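Local coordinates for protein alpha-rhamnosidase (Dictyoglomus thermophilum, PDB 6I60) that probably hydrolyses terminal non-reducing alpha-L-rhamnose residues from alpha-L-rhamnosides such as plant flavonoid glycosides, at residues 561-566 / 635-640; 630-635 / 728-733; 365-370 / 435-440; 393-398 / 816-821. All coordinates share one frame; numbering follows the deposited sequence.

Contact 1 (561-566 / 635-640); sequences WSTAYI and YHDVIT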
# COMPACT_ATOMS: atom_id res chain seq x y z
N TRP A 561 11.18 13.11 -4.71
CA TRP A 561 10.32 12.07 -5.25
C TRP A 561 11.07 10.75 -5.41
O TRP A 561 10.61 9.71 -4.92
CB TRP A 561 9.75 12.53 -6.60
CG TRP A 561 8.40 13.17 -6.52
CD1 TRP A 561 7.27 12.78 -7.18
CD2 TRP A 561 8.03 14.32 -5.74
NE1 TRP A 561 6.22 13.61 -6.86
CE2 TRP A 561 6.66 14.56 -5.97
CE3 TRP A 561 8.72 15.16 -4.86
CZ2 TRP A 561 5.97 15.61 -5.36
CZ3 TRP A 561 8.04 16.20 -4.26
CH2 TRP A 561 6.68 16.41 -4.51
N SER A 562 12.22 10.78 -6.08
CA SER A 562 12.98 9.56 -6.35
C SER A 562 13.54 8.92 -5.09
O SER A 562 14.02 7.78 -5.16
CB SER A 562 14.11 9.86 -7.33
OG SER A 562 13.61 10.25 -8.59
N THR A 563 13.51 9.61 -3.95
CA THR A 563 13.97 9.03 -2.70
C THR A 563 13.10 7.86 -2.23
O THR A 563 13.48 7.19 -1.27
CB THR A 563 14.02 10.10 -1.61
OG1 THR A 563 14.71 9.58 -0.46
CG2 THR A 563 12.61 10.50 -1.20
N ALA A 564 11.97 7.62 -2.89
CA ALA A 564 11.07 6.54 -2.48
C ALA A 564 11.71 5.17 -2.65
O ALA A 564 11.25 4.21 -2.01
CB ALA A 564 9.77 6.61 -3.28
N TYR A 565 12.74 5.04 -3.48
CA TYR A 565 13.38 3.75 -3.67
C TYR A 565 14.09 3.29 -2.40
O TYR A 565 13.84 2.19 -1.90
CB TYR A 565 14.36 3.81 -4.84
CG TYR A 565 14.75 2.45 -5.40
CD1 TYR A 565 14.01 1.32 -5.09
CD2 TYR A 565 15.85 2.31 -6.23
CE1 TYR A 565 14.35 0.08 -5.59
CE2 TYR A 565 16.20 1.07 -6.74
CZ TYR A 565 15.45 -0.04 -6.42
OH TYR A 565 15.79 -1.27 -6.92
N ILE A 566 14.98 4.13 -1.87
CA ILE A 566 15.71 3.74 -0.67
C ILE A 566 14.86 3.92 0.59
O ILE A 566 15.03 3.17 1.56
CB ILE A 566 17.02 4.55 -0.55
CG1 ILE A 566 16.72 6.04 -0.56
CG2 ILE A 566 17.96 4.21 -1.69
CD1 ILE A 566 17.41 6.77 0.54
N TYR A 635 21.54 14.44 1.04
CA TYR A 635 22.14 13.98 2.29
C TYR A 635 21.36 12.81 2.87
O TYR A 635 21.95 11.87 3.41
CB TYR A 635 22.20 15.14 3.29
CG TYR A 635 22.70 14.76 4.67
CD1 TYR A 635 24.05 14.79 4.97
CD2 TYR A 635 21.81 14.40 5.67
CE1 TYR A 635 24.51 14.45 6.23
CE2 TYR A 635 22.26 14.05 6.93
CZ TYR A 635 23.61 14.09 7.20
OH TYR A 635 24.07 13.75 8.45
N HIS A 636 20.03 12.84 2.75
CA HIS A 636 19.20 11.75 3.26
C HIS A 636 19.51 10.44 2.54
O HIS A 636 19.65 9.39 3.18
CB HIS A 636 17.72 12.11 3.12
CG HIS A 636 16.79 11.09 3.69
ND1 HIS A 636 16.47 9.92 3.02
CD2 HIS A 636 16.10 11.06 4.85
CE1 HIS A 636 15.62 9.22 3.75
NE2 HIS A 636 15.38 9.88 4.87
N ASP A 637 19.63 10.49 1.21
CA ASP A 637 19.86 9.26 0.45
C ASP A 637 21.24 8.68 0.71
O ASP A 637 21.41 7.46 0.71
CB ASP A 637 19.66 9.53 -1.04
CG ASP A 637 18.20 9.70 -1.42
OD1 ASP A 637 17.91 9.99 -2.60
OD2 ASP A 637 17.34 9.55 -0.53
N VAL A 638 22.23 9.54 0.95
CA VAL A 638 23.59 9.06 1.18
C VAL A 638 23.76 8.54 2.60
O VAL A 638 24.47 7.55 2.83
CB VAL A 638 24.60 10.18 0.85
CG1 VAL A 638 26.01 9.77 1.22
CG2 VAL A 638 24.52 10.55 -0.62
N ILE A 639 23.10 9.17 3.57
CA ILE A 639 23.25 8.75 4.96
C ILE A 639 22.63 7.37 5.18
O ILE A 639 23.25 6.49 5.78
CB ILE A 639 22.64 9.80 5.91
CG1 ILE A 639 23.69 10.84 6.29
CG2 ILE A 639 22.10 9.14 7.17
CD1 ILE A 639 24.80 10.28 7.14
N THR A 640 21.40 7.17 4.69
CA THR A 640 20.74 5.89 4.88
C THR A 640 21.39 4.79 4.04
O THR A 640 21.34 3.61 4.42
CB THR A 640 19.25 6.00 4.57
OG1 THR A 640 19.07 6.14 3.15
CG2 THR A 640 18.63 7.19 5.28

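Contact 2 (630-635 / 728-733); sequences STFYFY and LYLNLV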
# COMPACT_ATOMS: atom_id res chain seq x y z
N SER A 630 16.08 19.68 -2.06
CA SER A 630 16.77 18.71 -2.90
C SER A 630 18.06 18.24 -2.24
O SER A 630 18.37 17.04 -2.23
CB SER A 630 17.05 19.30 -4.27
OG SER A 630 15.99 19.05 -5.17
N THR A 631 18.84 19.18 -1.70
CA THR A 631 20.05 18.81 -0.98
C THR A 631 19.72 18.09 0.32
O THR A 631 20.50 17.24 0.77
CB THR A 631 20.89 20.06 -0.71
OG1 THR A 631 20.95 20.86 -1.89
CG2 THR A 631 22.30 19.67 -0.30
N PHE A 632 18.56 18.40 0.92
CA PHE A 632 18.11 17.67 2.10
C PHE A 632 17.97 16.18 1.80
O PHE A 632 18.36 15.33 2.60
CB PHE A 632 16.79 18.25 2.59
CG PHE A 632 16.06 17.39 3.59
CD1 PHE A 632 15.08 16.50 3.17
CD2 PHE A 632 16.33 17.49 4.94
CE1 PHE A 632 14.40 15.71 4.09
CE2 PHE A 632 15.65 16.71 5.86
CZ PHE A 632 14.69 15.82 5.43
N TYR A 633 17.42 15.85 0.63
CA TYR A 633 17.24 14.45 0.26
C TYR A 633 18.50 13.84 -0.34
O TYR A 633 18.62 12.61 -0.35
CB TYR A 633 16.06 14.31 -0.71
CG TYR A 633 14.73 14.20 -0.00
CD1 TYR A 633 14.36 13.03 0.65
CD2 TYR A 633 13.85 15.28 0.03
CE1 TYR A 633 13.15 12.93 1.31
CE2 TYR A 633 12.63 15.18 0.68
CZ TYR A 633 12.29 14.01 1.32
OH TYR A 633 11.08 13.90 1.98
N PHE A 634 19.43 14.66 -0.83
CA PHE A 634 20.73 14.13 -1.24
C PHE A 634 21.51 13.64 -0.03
O PHE A 634 22.08 12.54 -0.05
CB PHE A 634 21.52 15.20 -1.99
CG PHE A 634 22.82 14.72 -2.54
CD1 PHE A 634 22.95 13.43 -3.04
CD2 PHE A 634 23.93 15.55 -2.57
CE1 PHE A 634 24.15 12.98 -3.55
CE2 PHE A 634 25.14 15.10 -3.08
CZ PHE A 634 25.25 13.82 -3.57
N TYR A 635 21.54 14.44 1.04
CA TYR A 635 22.14 13.98 2.29
C TYR A 635 21.36 12.81 2.87
O TYR A 635 21.95 11.87 3.41
CB TYR A 635 22.20 15.14 3.29
CG TYR A 635 22.70 14.76 4.67
CD1 TYR A 635 24.05 14.79 4.97
CD2 TYR A 635 21.81 14.40 5.67
CE1 TYR A 635 24.51 14.45 6.23
CE2 TYR A 635 22.26 14.05 6.93
CZ TYR A 635 23.61 14.09 7.20
OH TYR A 635 24.07 13.75 8.45
N LEU A 728 16.87 20.70 10.76
CA LEU A 728 16.70 20.28 12.15
C LEU A 728 16.26 18.83 12.28
O LEU A 728 16.47 18.22 13.33
CB LEU A 728 15.69 21.19 12.85
CG LEU A 728 16.23 22.48 13.46
CD1 LEU A 728 15.09 23.42 13.80
CD2 LEU A 728 17.07 22.17 14.70
N TYR A 729 15.66 18.26 11.23
CA TYR A 729 15.26 16.85 11.28
C TYR A 729 16.48 15.94 11.19
O TYR A 729 16.72 15.12 12.09
CB TYR A 729 14.27 16.55 10.15
CG TYR A 729 13.73 15.14 10.18
CD1 TYR A 729 12.68 14.80 11.02
CD2 TYR A 729 14.27 14.15 9.37
CE1 TYR A 729 12.18 13.51 11.06
CE2 TYR A 729 13.78 12.86 9.39
CZ TYR A 729 12.73 12.54 10.24
OH TYR A 729 12.24 11.26 10.28
N LEU A 730 17.25 16.06 10.12
CA LEU A 730 18.48 15.29 9.95
C LEU A 730 19.64 15.84 10.77
O LEU A 730 20.74 15.30 10.68
CB LEU A 730 18.86 15.25 8.47
CG LEU A 730 17.86 14.55 7.54
CD1 LEU A 730 18.36 14.52 6.11
CD2 LEU A 730 17.55 13.14 8.04
N ASN A 731 19.41 16.89 11.56
CA ASN A 731 20.40 17.46 12.46
C ASN A 731 21.65 17.92 11.70
O ASN A 731 22.78 17.52 11.99
CB ASN A 731 20.75 16.47 13.58
CG ASN A 731 19.67 16.39 14.64
OD1 ASN A 731 19.77 15.60 15.58
ND2 ASN A 731 18.64 17.22 14.50
N LEU A 732 21.42 18.78 10.71
CA LEU A 732 22.49 19.44 9.99
C LEU A 732 22.89 20.77 10.61
O LEU A 732 23.87 21.37 10.17
CB LEU A 732 22.08 19.67 8.53
CG LEU A 732 21.46 18.48 7.80
CD1 LEU A 732 20.76 18.92 6.53
CD2 LEU A 732 22.54 17.46 7.49
N VAL A 733 22.16 21.23 11.62
CA VAL A 733 22.45 22.52 12.25
C VAL A 733 23.67 22.37 13.15
O VAL A 733 23.74 21.40 13.93
CB VAL A 733 21.24 23.01 13.04
CG1 VAL A 733 21.38 24.49 13.36
CG2 VAL A 733 19.95 22.74 12.27

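Contact 3 (365-370 / 435-440); sequences VYDFGQ and GFRYVE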
# COMPACT_ATOMS: atom_id res chain seq x y z
N VAL A 365 -30.01 11.57 -7.20
CA VAL A 365 -28.66 11.68 -6.67
C VAL A 365 -28.59 10.93 -5.35
O VAL A 365 -29.46 11.10 -4.48
CB VAL A 365 -28.25 13.15 -6.49
CG1 VAL A 365 -26.97 13.23 -5.67
CG2 VAL A 365 -28.07 13.82 -7.84
N TYR A 366 -27.55 10.12 -5.19
CA TYR A 366 -27.30 9.37 -3.96
C TYR A 366 -26.08 9.92 -3.25
O TYR A 366 -25.12 10.38 -3.88
CB TYR A 366 -27.10 7.88 -4.25
CG TYR A 366 -28.37 7.14 -4.57
CD1 TYR A 366 -28.92 7.19 -5.85
CD2 TYR A 366 -29.03 6.40 -3.60
CE1 TYR A 366 -30.09 6.51 -6.15
CE2 TYR A 366 -30.19 5.71 -3.89
CZ TYR A 366 -30.72 5.77 -5.17
OH TYR A 366 -31.88 5.10 -5.46
N ASP A 367 -26.11 9.88 -1.92
CA ASP A 367 -24.98 10.28 -1.09
C ASP A 367 -24.61 9.10 -0.20
O ASP A 367 -25.46 8.58 0.53
CB ASP A 367 -25.32 11.51 -0.24
CG ASP A 367 -24.16 11.94 0.64
OD1 ASP A 367 -23.03 11.45 0.43
OD2 ASP A 367 -24.38 12.78 1.54
N PHE A 368 -23.36 8.67 -0.27
CA PHE A 368 -22.88 7.56 0.53
C PHE A 368 -22.28 7.99 1.86
O PHE A 368 -21.93 7.13 2.67
CB PHE A 368 -21.85 6.74 -0.26
CG PHE A 368 -22.45 5.77 -1.23
CD1 PHE A 368 -23.00 4.58 -0.78
CD2 PHE A 368 -22.48 6.06 -2.58
CE1 PHE A 368 -23.56 3.69 -1.67
CE2 PHE A 368 -23.04 5.16 -3.48
CZ PHE A 368 -23.58 3.98 -3.02
N GLY A 369 -22.15 9.29 2.10
CA GLY A 369 -21.60 9.80 3.34
C GLY A 369 -20.10 9.66 3.49
O GLY A 369 -19.57 10.01 4.55
N GLN A 370 -19.40 9.17 2.47
CA GLN A 370 -17.97 8.96 2.56
C GLN A 370 -17.39 8.92 1.15
O GLN A 370 -17.96 8.31 0.25
CB GLN A 370 -17.65 7.66 3.31
CG GLN A 370 -16.20 7.19 3.18
CD GLN A 370 -15.27 7.98 4.07
OE1 GLN A 370 -15.55 8.21 5.25
NE2 GLN A 370 -14.14 8.42 3.52
N GLY A 435 -13.50 7.24 -7.98
CA GLY A 435 -13.43 7.77 -6.63
C GLY A 435 -14.51 8.81 -6.43
O GLY A 435 -14.57 9.79 -7.17
N PHE A 436 -15.38 8.60 -5.45
CA PHE A 436 -16.58 9.42 -5.37
C PHE A 436 -17.19 9.30 -3.98
O PHE A 436 -16.87 8.40 -3.21
CB PHE A 436 -17.60 9.00 -6.43
CG PHE A 436 -18.06 7.57 -6.31
CD1 PHE A 436 -17.27 6.54 -6.81
CD2 PHE A 436 -19.26 7.26 -5.70
CE1 PHE A 436 -17.69 5.23 -6.70
CE2 PHE A 436 -19.67 5.95 -5.59
CZ PHE A 436 -18.89 4.93 -6.09
N ARG A 437 -18.08 10.24 -3.69
CA ARG A 437 -18.99 10.17 -2.56
C ARG A 437 -20.45 10.16 -2.97
O ARG A 437 -21.27 9.56 -2.28
CB ARG A 437 -18.75 11.34 -1.59
CG ARG A 437 -19.57 11.28 -0.31
CD ARG A 437 -19.52 12.61 0.43
NE ARG A 437 -20.54 12.69 1.48
CZ ARG A 437 -20.45 13.47 2.55
NH1 ARG A 437 -19.38 14.25 2.72
NH2 ARG A 437 -21.42 13.48 3.45
N TYR A 438 -20.78 10.78 -4.10
CA TYR A 438 -22.14 10.89 -4.60
C TYR A 438 -22.26 10.18 -5.94
O TYR A 438 -21.27 9.96 -6.64
CB TYR A 438 -22.56 12.36 -4.74
CG TYR A 438 -22.18 13.23 -3.56
CD1 TYR A 438 -20.94 13.85 -3.49
CD2 TYR A 438 -23.07 13.43 -2.50
CE1 TYR A 438 -20.59 14.64 -2.41
CE2 TYR A 438 -22.72 14.22 -1.42
CZ TYR A 438 -21.48 14.82 -1.38
OH TYR A 438 -21.13 15.61 -0.31
N VAL A 439 -23.49 9.83 -6.29
CA VAL A 439 -23.79 9.09 -7.51
C VAL A 439 -25.05 9.68 -8.12
O VAL A 439 -26.05 9.86 -7.42
CB VAL A 439 -23.96 7.58 -7.24
CG1 VAL A 439 -24.87 6.94 -8.28
CG2 VAL A 439 -22.61 6.89 -7.20
N GLU A 440 -25.00 9.97 -9.42
CA GLU A 440 -26.15 10.46 -10.16
C GLU A 440 -26.59 9.39 -11.16
O GLU A 440 -25.75 8.86 -11.90
CB GLU A 440 -25.83 11.77 -10.89
CG GLU A 440 -26.85 12.14 -11.95
CD GLU A 440 -26.34 13.22 -12.89
OE1 GLU A 440 -26.09 14.34 -12.41
OE2 GLU A 440 -26.20 12.93 -14.09

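Contact 4 (393-398 / 816-821); sequences HAELTY and NSHNHI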
# COMPACT_ATOMS: atom_id res chain seq x y z
N HIS A 393 -20.49 9.67 -11.32
CA HIS A 393 -19.87 9.69 -10.00
C HIS A 393 -19.12 11.00 -9.81
O HIS A 393 -18.53 11.53 -10.76
CB HIS A 393 -18.92 8.50 -9.82
CG HIS A 393 -19.46 7.20 -10.32
ND1 HIS A 393 -19.63 6.93 -11.66
CD2 HIS A 393 -19.86 6.09 -9.66
CE1 HIS A 393 -20.11 5.71 -11.80
NE2 HIS A 393 -20.26 5.18 -10.60
N ALA A 394 -19.13 11.51 -8.58
CA ALA A 394 -18.47 12.77 -8.29
C ALA A 394 -18.06 12.81 -6.82
O ALA A 394 -18.59 12.07 -5.98
CB ALA A 394 -19.35 13.97 -8.63
N GLU A 395 -17.10 13.68 -6.53
CA GLU A 395 -16.59 13.88 -5.18
C GLU A 395 -17.35 14.94 -4.41
O GLU A 395 -17.54 14.81 -3.19
CB GLU A 395 -15.10 14.26 -5.23
CG GLU A 395 -14.15 13.09 -5.33
CD GLU A 395 -12.70 13.49 -5.07
OE1 GLU A 395 -12.32 14.61 -5.46
OE2 GLU A 395 -11.96 12.68 -4.47
N LEU A 396 -17.80 16.00 -5.08
CA LEU A 396 -18.42 17.15 -4.45
C LEU A 396 -19.81 17.40 -5.02
O LEU A 396 -20.26 16.73 -5.96
CB LEU A 396 -17.53 18.39 -4.62
CG LEU A 396 -16.07 18.18 -4.22
CD1 LEU A 396 -15.21 19.36 -4.64
CD2 LEU A 396 -15.96 17.92 -2.73
N THR A 397 -20.50 18.38 -4.44
CA THR A 397 -21.85 18.74 -4.85
C THR A 397 -21.94 20.25 -5.02
O THR A 397 -21.08 21.01 -4.56
CB THR A 397 -22.89 18.26 -3.84
OG1 THR A 397 -24.21 18.55 -4.33
CG2 THR A 397 -22.70 18.96 -2.50
N TYR A 398 -23.01 20.68 -5.69
CA TYR A 398 -23.32 22.09 -5.84
C TYR A 398 -24.43 22.49 -4.87
O TYR A 398 -25.10 21.64 -4.27
CB TYR A 398 -23.74 22.40 -7.28
CG TYR A 398 -22.57 22.50 -8.24
CD1 TYR A 398 -21.40 23.16 -7.89
CD2 TYR A 398 -22.64 21.93 -9.51
CE1 TYR A 398 -20.34 23.25 -8.76
CE2 TYR A 398 -21.58 22.01 -10.39
CZ TYR A 398 -20.43 22.68 -10.01
OH TYR A 398 -19.37 22.76 -10.89
N ASN A 816 -7.25 20.27 -7.69
CA ASN A 816 -8.20 20.53 -6.62
C ASN A 816 -8.81 19.24 -6.09
O ASN A 816 -9.94 19.24 -5.60
CB ASN A 816 -9.32 21.47 -7.09
CG ASN A 816 -8.80 22.81 -7.59
OD1 ASN A 816 -7.72 23.26 -7.19
ND2 ASN A 816 -9.57 23.45 -8.45
N SER A 817 -8.09 18.13 -6.18
CA SER A 817 -8.66 16.84 -5.82
C SER A 817 -8.90 16.74 -4.32
O SER A 817 -8.19 17.35 -3.51
CB SER A 817 -7.76 15.70 -6.28
OG SER A 817 -8.05 14.51 -5.56
N HIS A 818 -9.92 15.96 -3.95
CA HIS A 818 -10.36 15.84 -2.57
C HIS A 818 -10.10 14.46 -1.98
O HIS A 818 -10.78 14.07 -1.02
CB HIS A 818 -11.85 16.19 -2.47
CG HIS A 818 -12.12 17.66 -2.40
ND1 HIS A 818 -12.92 18.22 -1.43
CD2 HIS A 818 -11.71 18.68 -3.19
CE1 HIS A 818 -12.98 19.53 -1.62
NE2 HIS A 818 -12.26 19.83 -2.68
N ASN A 819 -9.15 13.71 -2.53
CA ASN A 819 -8.81 12.40 -2.00
C ASN A 819 -7.33 12.12 -2.26
O ASN A 819 -6.95 11.18 -2.94
CB ASN A 819 -9.70 11.32 -2.61
CG ASN A 819 -9.73 10.05 -1.77
OD1 ASN A 819 -8.94 9.89 -0.84
ND2 ASN A 819 -10.63 9.13 -2.12
N HIS A 820 -6.47 12.96 -1.70
CA HIS A 820 -5.03 12.78 -1.79
C HIS A 820 -4.48 12.19 -0.50
O HIS A 820 -5.09 12.26 0.56
CB HIS A 820 -4.33 14.11 -2.10
CG HIS A 820 -4.14 14.36 -3.57
ND1 HIS A 820 -5.16 14.27 -4.48
CD2 HIS A 820 -3.03 14.68 -4.27
CE1 HIS A 820 -4.70 14.54 -5.69
NE2 HIS A 820 -3.41 14.79 -5.59
N ILE A 821 -3.29 11.60 -0.62
CA ILE A 821 -2.66 10.89 0.49
C ILE A 821 -1.31 11.48 0.88
O ILE A 821 -0.75 11.07 1.90
CB ILE A 821 -2.52 9.38 0.17
CG1 ILE A 821 -2.24 8.56 1.44
CG2 ILE A 821 -1.44 9.16 -0.88
CD1 ILE A 821 -3.08 8.97 2.63

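Contact 1 (561-566 / 635-640)
In the six-hairpin glycosidase domain, the (alpha/alpha)6 barrel of the enzyme, Thr563 and Ile566 meet Asp637 where the chain passes from helix 559-562 into helix 564-576 and comes up against helix 626-648. One hydrogen bond crosses between the segments: Thr563 OG1 donates to Asp637 OD2 over 2.6 Å, on the syn lone pair, the side of the other carboxylate oxygen. The Thr563 hydroxyl is turned to the neighbouring helix because it stands anti to its own nitrogen (chi1 -169°). Ile566 comes in obliquely beside this pair, its CG1 lying 3.6 Å from Asp637 OD2 and its CD1 3.9 Å from Asp637 CB. Asp637 is buried, with Tyr592 and Leu596 of helix 586-599 also against its side chain. Burial away from water probably strengthens the bond from the hydroxyl to the carboxylate. Replacing Asp637 with an alanine would probably leave Thr563 OG1 without its acceptor and open a gap beside the Ile566 methyl. His636 and Thr640 border the contact along the same helix. Ile566 CD1 lies near the plane of the His636 ring, at its edge, 4.1 Å from His636 ND1. It also meets the hydroxyl of Thr640, whose OG1 turns back to make a weak hydrogen bond of 3.3 Å to the backbone oxygen of His636.

Contact 2 (630-635 / 728-733)
Leu732 makes the one CH-pi contact, setting its CD2 methyl over the centre of the Tyr635 ring, 3.5 Å from the ring centroid and 12° off the normal. The other contacts are apolar. Leu730 reaches between two aromatic side chains three residues apart on the helix: its CD1 lies at the edge of the Tyr635 ring, in plane, 3.5 Å from Tyr635 CD2, and equally 3.5 Å from CE2 of Phe632, whose side chain it crosses at about a right angle. Tyr635 is thus held at its edge by one leucine and over a face by the other. These pairs join helix 626-648 of the six-hairpin domain to the turn that follows helix 722-729. In that turn Asn731 takes a positive phi (59°), and the leucines before and after it both direct their side chains at the helix. Phe632 CG stands anti to the backbone nitrogen (chi1 166°), carrying the ring out beyond the helix to Leu730. A looser aromatic contact completes the set: Tyr729 CD2 lies near the plane of the Phe632 ring, at its edge, 4.3 Å from Phe632 CZ. Tyr766 of helix 761-773 meets both of these rings, that of Phe632 edge-to-face.

Contact 3 (365-370 / 435-440)
Asp367 and Tyr438 lie on the same face of the paired strands, and Arg437 reaches the carboxylate from the corner of its chain. The carboxylate of Asp367 runs alongside the Tyr438 ring, pointing the same way, with the two planes 35° apart and Asp367 CG 3.4 Å from Tyr438 CE2. Arg437 crosses the carboxylate obliquely, its guanidinium plane turned 40° from it, and NE donates 3.0 Å to Asp367 OD1 in a salt bridge that uses the syn lone pair and stays near the guanidinium plane. With CG anti to the backbone nitrogen (chi1 180°), Asp367 can place the same OD1 beneath Gly369 N, which donates from above the carboxylate plane over 2.9 Å; this closes an Asx turn. One oxygen thus ties the arginine to the corner of the chain. Gly369 lies over one guanidinium face and the hydroxyl of Tyr438 over the opposite one.

The group sits at the end of an antiparallel strand pair in the concanavalin-like domain, 363-368 with 438-442. Tyr366 and Val439 are the hydrogen-bonded pair, with Tyr366 N 2.7 Å from Val439 O. Beyond it Phe368 N reaches Arg437 O at 3.0 Å, and both chains then turn a corner. Arg437 and Tyr438 together face Ala394 of the next strand, a classic beta bulge.

On the other face of the sheet from Asp367, Tyr366 CB packs against Val439 CB. Phe368 crosses both Phe436 and Val439 obliquely: its CE2 is 4.1 Å from Phe436 CE2, at the edge of the Phe436 ring, and Val439 CG2 lies at the edge of the Phe368 ring, near its plane.

Contact 4 (393-398 / 816-821)
Glu395 OE1 is gripped by two donors from distant parts of the chain: His818 N donates to it over 3.1 Å, at an N-H...O angle of 149°, and Thr407 OG1 also hydrogen-bonds it. The bond from His818 crosses a domain interface, joining the short loop between strands 388-394 and 396-397 of the concanavalin-like domain to a loop of the six-hairpin domain that lies between helices 792-797 and 826-835. The amide arrives on the syn side, somewhat out of the carboxylate plane. Asn371 ND2 holds the other oxygen, OE2, which also faces Asn819 CB, so both oxygens of the buried carboxylate have polar partners, which probably restricts its rotation. The side chain, extended beyond CG, carries the carboxylate across to the 816-821 loop. Exchanging Glu395 for an alanine would probably leave the backbone NH of His818 and the amide of Asn371 without these acceptors and open a gap between the domains.

Leu396 supplies the apolar half of the contact. It crosses the His818 side chain at about a right angle and puts CD2 over one face of the imidazole, a CH-pi contact of 3.7 Å to the ring centroid, 29° off the normal; CD1 lies 3.6 Å from His818 NE2. That ring is kept in place by the hydrogen bond between NE2 and Leu810 O, and Trp804 meets it as well. The loop itself is braced by Ser817, which also hydrogen-bonds Gln499: His820 ND1 donates to Ser817 OG over 3.1 Å, the oxygen lying near the plane of the His820 ring.

Contacts 1 and 2 both build on helix 626-648 of the six-hairpin domain, share Tyr635 and touch, Thr563 CG2 packing 3.5 Å from Tyr633 CE1. Contact 1 is buried and turns on one hydroxyl-carboxylate bond, whereas contact 2 is only partly buried and wholly apolar. Contacts 3 and 4, both buried, draw on the neighbouring strands 438-442 and 388-394, their centres about 10 Å apart, and Ala394 O probably accepts from Arg437 N and Tyr438 N. Contact 3 stays within the concanavalin-like domain and relies on strand pairing and a salt bridge; contact 4 crosses to the six-hairpin domain through a carboxylate and a leucine over a histidine ring. Contacts 1 and 3 lie on opposite sides of the chain's centre.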